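Local coordinates for endonuclease and methylase LlaGI (Lactococcus lactis, PDB 5FFJ), which recognises a specific DNA sequence, which it probably methylates, and as a full-length enzyme probably cleaves DNA elsewhere; the nuclease is deleted here, at residues R1094-D1099 with A1129-T1134; H1138-L1143 with Y1155-L1160. All blocks are in the same frame, centred on the assembly; numbering follows the deposited sequence.

Contact 1. Residues R1094-D1099 with A1129-T1134; sequences RLENID and ARREKT
Arg1131 reaches across to the last turn of helix 1074-1096 and turns an edge of its guanidinium to the carbonyl of Leu1095. The one bond between the segments runs from Arg1131 NE to Leu1095 O. At 3.4 Å it is weak, though fairly straight, with 161° at the hydrogen, and Leu1095 O lies near the plane of the guanidinium. The arginine does not arrive fully stretched. Its CG stands anti to its own carbonyl carbon and the chain folds again at chi2 (-43°), so the aliphatic part runs beside the helix end before the head meets it. There CB of Leu1095 sits 3.8 Å from Arg1131 NE, and Glu1096 CG lies 4.3 Å from Arg1131 CG, methylene against methylene.

Leu1095 O also receives a weak bond from the backbone N of Ile1098, where the chain leaves the helix at Asn1097. A positive side chain placed at a helix C-terminus is consistent with a favourable interaction with the helix dipole. The carboxylate of Glu1096 does not close a salt bridge with Arg1131, as its OE1 stays 6.5 Å from Arg1131 NE. Lys1133 passes by the same glutamate, Lys1133 CE coming within 4.5 Å of Glu1096 OE1, but its ammonium is paired with Asp1093 one turn back. On the far side of the loop, Glu1132 OE2 lies over the face of the Arg1130 guanidinium, 3.2 Å from Arg1130 NH1, an attraction of charges without a directed N-H.

This surface contact, within the specificity domain, brings the loop that follows helix 1122-1129 against the C-terminal end of helix 1074-1096. Farther along, Glu1132 O and Thr1134 O bond to Tyr1088 and Asn1089 of that helix as the loop heads for strand 1141-1147.

Contact 2. Residues H1138-L1143 with Y1155-L1160; sequences HSDIML and YRNRFL
Asp1140 O accepts the backbone N-H of Arg1156 at 3.2 Å, the one hydrogen bond between the segments. It is noticeably bent, with 141° at the hydrogen, and the donor stands well above the carbonyl plane. The side chain of Asp1140 swings over the same part of the other segment: its CB packs 3.6 Å from Tyr1155 CE1, approaching the ring obliquely. Its carboxylate crosses the amide of Asn1157 with the two planes 49° apart. As modelled, that amide turns its oxygen toward the acid, a pairing of acceptors that at this resolution is best left doubtful.

Next along the chain, Ile1141 and Tyr1155 form an antiparallel non-hydrogen-bonded pair, and both side chains leave the sheet on the face where helix 1074-1096 lies. They meet at about a right angle, Ile1141 CG1 touching the edge of the tyrosine ring at CD1, 3.7 Å away. The pair belongs to the hairpin of strands 1141-1147 and 1150-1155, the central strands of a small mixed sheet in the specificity domain; Met1142 carries the pairing on by bonding to Leu1154. Val1077 and Val1081 of helix 1074-1096 pack on Tyr1155, while its hydroxyl makes a weak bond with Ser1137 N.

Met1142 and Arg1156 make the other half of the contact. With CG held between its backbone N and carbonyl carbon (chi1 52°), the methionine bends at chi3 and sets SD over one face of the guanidinium, toward its rim and 3.5 Å from Arg1156 NE. Lying over the face, the sulfur does not compete for the N-H groups at the edge, and Arg1156 NH1 and NH2 bond weakly to the carbonyls of Phe1171 and Pro1172; Tyr1168 adds a cation-pi contact. Leu1200 of the edge strand 1200-1201 touches both Met1142 and Arg1156.

In the fold
The two contacts follow in series along the chain, their centres 23 Å apart, and helix 1074-1096 joins them: its C-terminal end meets the loop of contact 1, while earlier turns pack on Ile1141 and Tyr1155 of contact 2. They also touch, the side chain of Thr1134 packing on the ring of Phe1159, and Tyr1088 of the helix meets that same phenylalanine ring. Both lie in the specificity domain, with nearest atoms about 4 Å from the bound DNA. Arg1130 makes a long, weak ion pair with a phosphate and Arg1158 packs on one, so each segment pair includes an arginine near the DNA backbone that takes no part in the contact itself.

Contact 1. Residues R1094-D1099 with A1129-T1134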
ATOM      1  N   ARG A1094       4.116  31.136  -7.879  1.00 67.22           N
ATOM      2  CA  ARG A1094       2.712  30.964  -7.521  1.00 81.85           C
ATOM      3  C   ARG A1094       2.481  31.418  -6.082  1.00 88.11           C
ATOM      4  O   ARG A1094       1.533  32.151  -5.802  1.00 97.72           O
ATOM      5  CB  ARG A1094       2.274  29.506  -7.691  1.00 85.79           C
ATOM      6  CG  ARG A1094       0.823  29.246  -7.292  1.00 91.11           C
ATOM      7  CD  ARG A1094       0.511  27.765  -7.218  1.00103.26           C
ATOM      8  NE  ARG A1094       0.589  27.113  -8.521  1.00 98.47           N
ATOM      9  CZ  ARG A1094       0.075  25.917  -8.789  1.00108.61           C
ATOM     10  NH1 ARG A1094      -0.566  25.238  -7.847  1.00109.11           N
ATOM     11  NH2 ARG A1094       0.195  25.402 -10.004  1.00102.94           N
ATOM     12  N   LEU A1095       3.353  30.975  -5.179  1.00 81.64           N
ATOM     13  CA  LEU A1095       3.261  31.324  -3.764  1.00 82.48           C
ATOM     14  C   LEU A1095       3.479  32.815  -3.537  1.00 90.93           C
ATOM     15  O   LEU A1095       2.985  33.384  -2.564  1.00 96.10           O
ATOM     16  CB  LEU A1095       4.283  30.532  -2.941  1.00 82.74           C
ATOM     17  CG  LEU A1095       4.126  29.010  -2.851  1.00 82.92           C
ATOM     18  CD1 LEU A1095       5.169  28.421  -1.906  1.00 79.19           C
ATOM     19  CD2 LEU A1095       2.723  28.612  -2.421  1.00 77.25           C
ATOM     20  N   GLU A1096       4.232  33.440  -4.437  1.00 90.54           N
ATOM     21  CA  GLU A1096       4.573  34.854  -4.315  1.00102.80           C
ATOM     22  C   GLU A1096       3.339  35.760  -4.294  1.00105.34           C
ATOM     23  O   GLU A1096       3.244  36.673  -3.469  1.00101.84           O
ATOM     24  CB  GLU A1096       5.498  35.271  -5.461  1.00 99.64           C
ATOM     25  CG  GLU A1096       6.850  35.779  -4.993  1.00106.86           C
ATOM     26  CD  GLU A1096       7.875  35.848  -6.109  1.00114.12           C
ATOM     27  OE1 GLU A1096       9.087  35.786  -5.806  1.00110.18           O
ATOM     28  OE2 GLU A1096       7.472  35.965  -7.286  1.00107.08           O
ATOM     29  N   ASN A1097       2.397  35.493  -5.196  1.00103.27           N
ATOM     30  CA  ASN A1097       1.217  36.339  -5.374  1.00113.31           C
ATOM     31  C   ASN A1097      -0.016  35.786  -4.653  1.00115.47           C
ATOM     32  O   ASN A1097      -1.151  36.161  -4.961  1.00101.95           O
ATOM     33  CB  ASN A1097       0.917  36.513  -6.869  1.00109.33           C
ATOM     34  CG  ASN A1097       1.980  37.329  -7.592  1.00112.75           C
ATOM     35  OD1 ASN A1097       2.560  38.257  -7.027  1.00 95.49           O
ATOM     36  ND2 ASN A1097       2.233  36.987  -8.853  1.00106.10           N
ATOM     37  N   ILE A1098       0.218  34.877  -3.709  1.00114.65           N
ATOM     38  CA  ILE A1098      -0.820  34.423  -2.787  1.00100.38           C
ATOM     39  C   ILE A1098      -0.280  34.581  -1.363  1.00 98.22           C
ATOM     40  O   ILE A1098      -0.123  33.612  -0.632  1.00107.97           O
ATOM     41  CB  ILE A1098      -1.268  32.949  -3.087  1.00104.59           C
ATOM     42  CG1 ILE A1098      -2.433  32.536  -2.178  1.00117.44           C
ATOM     43  CG2 ILE A1098      -0.094  31.951  -3.010  1.00104.58           C
ATOM     44  CD1 ILE A1098      -3.255  31.398  -2.745  1.00104.28           C
ATOM     45  N   ASP A1099       0.002  35.825  -0.980  1.00108.43           N
ATOM     46  CA  ASP A1099       0.640  36.114   0.305  1.00113.69           C
ATOM     47  C   ASP A1099      -0.136  35.549   1.502  1.00118.20           C
ATOM     48  O   ASP A1099      -1.333  35.796   1.664  1.00113.84           O
ATOM     49  CB  ASP A1099       0.836  37.630   0.465  1.00124.81           C
ATOM     50  CG  ASP A1099      -0.453  38.364   0.794  1.00119.05           C
ATOM     51  OD1 ASP A1099      -0.718  38.598   1.992  1.00103.14           O
ATOM     52  OD2 ASP A1099      -1.197  38.715  -0.146  1.00109.05           O
ATOM     53  N   ALA A1129       8.452  27.527   1.795  1.00 71.16           N
ATOM     54  CA  ALA A1129       7.670  28.250   2.791  1.00 77.60           C
ATOM     55  C   ALA A1129       8.079  29.714   2.749  1.00 78.48           C
ATOM     56  O   ALA A1129       7.237  30.612   2.791  1.00 90.28           O
ATOM     57  CB  ALA A1129       7.880  27.668   4.171  1.00 80.51           C
ATOM     58  N   ARG A1130       9.385  29.941   2.680  1.00 70.60           N
ATOM     59  CA  ARG A1130       9.914  31.237   2.297  1.00 71.38           C
ATOM     60  C   ARG A1130       9.821  31.321   0.774  1.00 76.07           C
ATOM     61  O   ARG A1130       9.474  30.336   0.127  1.00 80.87           O
ATOM     62  CB  ARG A1130      11.357  31.406   2.785  1.00 66.64           C
ATOM     63  CG  ARG A1130      11.538  31.241   4.300  1.00 71.53           C
ATOM     64  CD  ARG A1130      13.008  31.148   4.687  1.00 71.75           C
ATOM     65  NE  ARG A1130      13.623  29.919   4.192  1.00105.61           N
ATOM     66  CZ  ARG A1130      14.892  29.576   4.396  1.00102.36           C
ATOM     67  NH1 ARG A1130      15.697  30.370   5.091  1.00119.41           N
ATOM     68  NH2 ARG A1130      15.359  28.434   3.908  1.00 79.79           N
ATOM     69  N   ARG A1131      10.091  32.489   0.199  1.00 73.64           N
ATOM     70  CA  ARG A1131      10.145  32.619  -1.257  1.00 80.32           C
ATOM     71  C   ARG A1131      11.598  32.563  -1.713  1.00 85.74           C
ATOM     72  O   ARG A1131      12.271  33.591  -1.820  1.00 97.04           O
ATOM     73  CB  ARG A1131       9.481  33.916  -1.728  1.00 94.76           C
ATOM     74  CG  ARG A1131       8.086  34.157  -1.154  1.00 92.53           C
ATOM     75  CD  ARG A1131       7.219  32.900  -1.154  1.00 69.70           C
ATOM     76  NE  ARG A1131       5.846  33.190  -0.746  1.00 95.19           N
ATOM     77  CZ  ARG A1131       5.472  33.468   0.501  1.00 99.15           C
ATOM     78  NH1 ARG A1131       6.369  33.503   1.478  1.00 89.75           N
ATOM     79  NH2 ARG A1131       4.199  33.719   0.772  1.00 96.51           N
ATOM     80  N   GLU A1132      12.071  31.347  -1.972  1.00 70.13           N
ATOM     81  CA  GLU A1132      13.450  31.122  -2.385  1.00 73.73           C
ATOM     82  C   GLU A1132      13.535  30.478  -3.756  1.00 58.57           C
ATOM     83  O   GLU A1132      12.945  29.425  -3.994  1.00 67.18           O
ATOM     84  CB  GLU A1132      14.175  30.239  -1.377  1.00 71.18           C
ATOM     85  CG  GLU A1132      14.232  30.823   0.022  1.00 84.21           C
ATOM     86  CD  GLU A1132      15.548  30.550   0.737  1.00 91.97           C
ATOM     87  OE1 GLU A1132      16.449  29.912   0.148  1.00 96.09           O
ATOM     88  OE2 GLU A1132      15.680  30.981   1.902  1.00 97.12           O
ATOM     89  N   LYS A1133      14.283  31.121  -4.644  1.00 61.88           N
ATOM     90  CA  LYS A1133      14.556  30.579  -5.967  1.00 73.66           C
ATOM     91  C   LYS A1133      16.013  30.147  -6.069  1.00 71.41           C
ATOM     92  O   LYS A1133      16.818  30.449  -5.184  1.00 63.21           O
ATOM     93  CB  LYS A1133      14.238  31.614  -7.046  1.00 79.71           C
ATOM     94  CG  LYS A1133      12.765  31.963  -7.178  1.00 76.86           C
ATOM     95  CD  LYS A1133      12.510  32.651  -8.509  1.00 92.85           C
ATOM     96  CE  LYS A1133      11.054  33.024  -8.700  1.00 89.16           C
ATOM     97  NZ  LYS A1133      10.835  33.595 -10.058  1.00 77.07           N
ATOM     98  N   THR A1134      16.343  29.441  -7.147  1.00 59.89           N
ATOM     99  CA  THR A1134      17.716  29.026  -7.403  1.00 71.97           C
ATOM    100  C   THR A1134      18.159  29.278  -8.830  1.00 73.16           C
ATOM    101  O   THR A1134      17.341  29.377  -9.745  1.00 77.77           O
ATOM    102  CB  THR A1134      17.917  27.530  -7.134  1.00 65.92           C
ATOM    103  OG1 THR A1134      16.967  26.777  -7.894  1.00 78.65           O
ATOM    104  CG2 THR A1134      17.732  27.231  -5.694  1.00 63.06           C
TER

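Contact 2. Residues H1138-L1143 with Y1155-L1160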
ATOM      1  N   HIS A1138      25.860  24.891 -13.765  1.00 60.39           N
ATOM      2  CA  HIS A1138      26.395  23.755 -14.507  1.00 52.68           C
ATOM      3  C   HIS A1138      27.742  23.301 -13.944  1.00 55.33           C
ATOM      4  O   HIS A1138      28.130  22.142 -14.097  1.00 56.64           O
ATOM      5  CB  HIS A1138      26.540  24.104 -15.987  1.00 62.38           C
ATOM      6  CG  HIS A1138      27.027  22.965 -16.827  1.00 61.70           C
ATOM      7  ND1 HIS A1138      28.366  22.699 -17.014  1.00 49.33           N
ATOM      8  CD2 HIS A1138      26.353  22.016 -17.519  1.00 55.28           C
ATOM      9  CE1 HIS A1138      28.496  21.637 -17.792  1.00 66.95           C
ATOM     10  NE2 HIS A1138      27.290  21.204 -18.111  1.00 43.91           N
ATOM     11  N   SER A1139      28.446  24.220 -13.292  1.00 49.66           N
ATOM     12  CA  SER A1139      29.748  23.922 -12.705  1.00 47.52           C
ATOM     13  C   SER A1139      29.636  22.971 -11.515  1.00 55.42           C
ATOM     14  O   SER A1139      30.632  22.390 -11.081  1.00 50.84           O
ATOM     15  CB  SER A1139      30.435  25.215 -12.264  1.00 40.43           C
ATOM     16  OG  SER A1139      29.668  25.886 -11.280  1.00 75.18           O
ATOM     17  N   ASP A1140      28.424  22.814 -10.990  1.00 51.90           N
ATOM     18  CA  ASP A1140      28.203  21.973  -9.819  1.00 54.42           C
ATOM     19  C   ASP A1140      28.061  20.495 -10.181  1.00 52.81           C
ATOM     20  O   ASP A1140      28.098  19.632  -9.304  1.00 42.25           O
ATOM     21  CB  ASP A1140      26.961  22.443  -9.056  1.00 51.34           C
ATOM     22  CG  ASP A1140      27.223  23.685  -8.228  1.00 59.50           C
ATOM     23  OD1 ASP A1140      28.241  24.365  -8.474  1.00 75.03           O
ATOM     24  OD2 ASP A1140      26.406  23.982  -7.331  1.00 55.21           O
ATOM     25  N   ILE A1141      27.895  20.201 -11.467  1.00 50.96           N
ATOM     26  CA  ILE A1141      27.820  18.815 -11.914  1.00 43.26           C
ATOM     27  C   ILE A1141      29.207  18.181 -11.892  1.00 47.90           C
ATOM     28  O   ILE A1141      30.118  18.644 -12.577  1.00 59.77           O
ATOM     29  CB  ILE A1141      27.221  18.705 -13.324  1.00 46.40           C
ATOM     30  CG1 ILE A1141      25.810  19.301 -13.332  1.00 54.19           C
ATOM     31  CG2 ILE A1141      27.195  17.244 -13.777  1.00 53.90           C
ATOM     32  CD1 ILE A1141      25.128  19.292 -14.681  1.00 47.33           C
ATOM     33  N   MET A1142      29.354  17.119 -11.102  1.00 55.89           N
ATOM     34  CA  MET A1142      30.651  16.479 -10.895  1.00 48.61           C
ATOM     35  C   MET A1142      30.532  14.964 -10.831  1.00 45.43           C
ATOM     36  O   MET A1142      29.431  14.414 -10.835  1.00 44.48           O
ATOM     37  CB  MET A1142      31.296  17.003  -9.613  1.00 53.45           C
ATOM     38  CG  MET A1142      30.401  16.934  -8.388  1.00 55.91           C
ATOM     39  SD  MET A1142      31.160  17.737  -6.962  1.00 59.56           S
ATOM     40  CE  MET A1142      32.499  16.607  -6.602  1.00 38.30           C
ATOM     41  N   LEU A1143      31.682  14.300 -10.777  1.00 46.91           N
ATOM     42  CA  LEU A1143      31.733  12.849 -10.681  1.00 50.67           C
ATOM     43  C   LEU A1143      31.717  12.405  -9.227  1.00 41.67           C
ATOM     44  O   LEU A1143      32.277  13.074  -8.357  1.00 44.58           O
ATOM     45  CB  LEU A1143      32.982  12.310 -11.376  1.00 50.29           C
ATOM     46  CG  LEU A1143      32.928  12.283 -12.901  1.00 43.94           C
ATOM     47  CD1 LEU A1143      34.327  12.170 -13.467  1.00 45.12           C
ATOM     48  CD2 LEU A1143      32.060  11.130 -13.377  1.00 47.79           C
ATOM     49  N   TYR A1155      24.875  16.239  -9.500  1.00 53.99           N
ATOM     50  CA  TYR A1155      24.693  17.670  -9.319  1.00 46.10           C
ATOM     51  C   TYR A1155      24.795  17.984  -7.829  1.00 44.75           C
ATOM     52  O   TYR A1155      23.792  17.975  -7.112  1.00 42.97           O
ATOM     53  CB  TYR A1155      23.350  18.127  -9.897  1.00 51.74           C
ATOM     54  CG  TYR A1155      23.088  19.615  -9.769  1.00 61.53           C
ATOM     55  CD1 TYR A1155      23.867  20.544 -10.450  1.00 66.79           C
ATOM     56  CD2 TYR A1155      22.050  20.092  -8.976  1.00 57.41           C
ATOM     57  CE1 TYR A1155      23.625  21.905 -10.335  1.00 62.14           C
ATOM     58  CE2 TYR A1155      21.802  21.449  -8.858  1.00 58.03           C
ATOM     59  CZ  TYR A1155      22.592  22.351  -9.539  1.00 64.03           C
ATOM     60  OH  TYR A1155      22.347  23.700  -9.423  1.00 59.73           O
ATOM     61  N   ARG A1156      26.017  18.239  -7.366  1.00 47.75           N
ATOM     62  CA  ARG A1156      26.249  18.550  -5.960  1.00 57.23           C
ATOM     63  C   ARG A1156      25.958  20.019  -5.692  1.00 57.09           C
ATOM     64  O   ARG A1156      26.716  20.907  -6.088  1.00 52.09           O
ATOM     65  CB  ARG A1156      27.679  18.218  -5.536  1.00 55.69           C
ATOM     66  CG  ARG A1156      27.861  18.292  -4.025  1.00 63.26           C
ATOM     67  CD  ARG A1156      29.311  18.364  -3.637  1.00 58.94           C
ATOM     68  NE  ARG A1156      29.950  19.557  -4.170  1.00 60.89           N
ATOM     69  CZ  ARG A1156      31.154  19.982  -3.805  1.00 58.01           C
ATOM     70  NH1 ARG A1156      31.845  19.315  -2.889  1.00 59.75           N
ATOM     71  NH2 ARG A1156      31.661  21.077  -4.348  1.00 63.38           N
ATOM     72  N   ASN A1157      24.856  20.252  -4.992  1.00 51.55           N
ATOM     73  CA  ASN A1157      24.317  21.587  -4.790  1.00 57.80           C
ATOM     74  C   ASN A1157      23.599  21.633  -3.441  1.00 53.45           C
ATOM     75  O   ASN A1157      22.670  20.861  -3.214  1.00 52.96           O
ATOM     76  CB  ASN A1157      23.377  21.942  -5.955  1.00 51.41           C
ATOM     77  CG  ASN A1157      23.024  23.417  -6.009  1.00 55.30           C
ATOM     78  OD1 ASN A1157      23.902  24.267  -6.149  1.00 64.10           O
ATOM     79  ND2 ASN A1157      21.731  23.726  -5.934  1.00 43.97           N
ATOM     80  N   ARG A1158      24.044  22.518  -2.547  1.00 47.09           N
ATOM     81  CA  ARG A1158      23.509  22.590  -1.181  1.00 55.87           C
ATOM     82  C   ARG A1158      21.994  22.718  -1.241  1.00 57.34           C
ATOM     83  O   ARG A1158      21.262  22.146  -0.433  1.00 53.17           O
ATOM     84  CB  ARG A1158      24.107  23.773  -0.404  1.00 39.61           C
ATOM     85  CG  ARG A1158      25.585  24.055  -0.670  1.00 61.96           C
ATOM     86  CD  ARG A1158      26.127  25.080   0.320  1.00 54.54           C
ATOM     87  NE  ARG A1158      26.640  24.455   1.543  1.00 63.93           N
ATOM     88  CZ  ARG A1158      27.928  24.356   1.872  1.00 62.25           C
ATOM     89  NH1 ARG A1158      28.879  24.847   1.082  1.00 42.60           N
ATOM     90  NH2 ARG A1158      28.273  23.764   3.008  1.00 41.33           N
ATOM     91  N   PHE A1159      21.549  23.498  -2.217  1.00 56.29           N
ATOM     92  CA  PHE A1159      20.160  23.551  -2.629  1.00 52.39           C
ATOM     93  C   PHE A1159      19.952  22.404  -3.613  1.00 67.65           C
ATOM     94  O   PHE A1159      20.769  22.243  -4.511  1.00 68.45           O
ATOM     95  CB  PHE A1159      19.867  24.900  -3.275  1.00 54.37           C
ATOM     96  CG  PHE A1159      18.438  25.326  -3.193  1.00 62.48           C
ATOM     97  CD1 PHE A1159      17.427  24.535  -3.706  1.00 64.72           C
ATOM     98  CD2 PHE A1159      18.112  26.549  -2.633  1.00 69.94           C
ATOM     99  CE1 PHE A1159      16.113  24.950  -3.645  1.00 72.18           C
ATOM    100  CE2 PHE A1159      16.803  26.968  -2.569  1.00 62.94           C
ATOM    101  CZ  PHE A1159      15.800  26.169  -3.075  1.00 66.13           C
ATOM    102  N   LEU A1160      18.879  21.628  -3.440  1.00 58.27           N
ATOM    103  CA  LEU A1160      18.584  20.398  -4.215  1.00 58.78           C
ATOM    104  C   LEU A1160      19.368  19.164  -3.737  1.00 36.62           C
ATOM    105  O   LEU A1160      19.139  18.071  -4.251  1.00 49.72           O
ATOM    106  CB  LEU A1160      18.818  20.575  -5.728  1.00 51.38           C
ATOM    107  CG  LEU A1160      17.580  20.887  -6.561  1.00 51.97           C
ATOM    108  CD1 LEU A1160      17.094  22.290  -6.267  1.00 59.26           C
ATOM    109  CD2 LEU A1160      17.888  20.719  -8.040  1.00 59.34           C
TER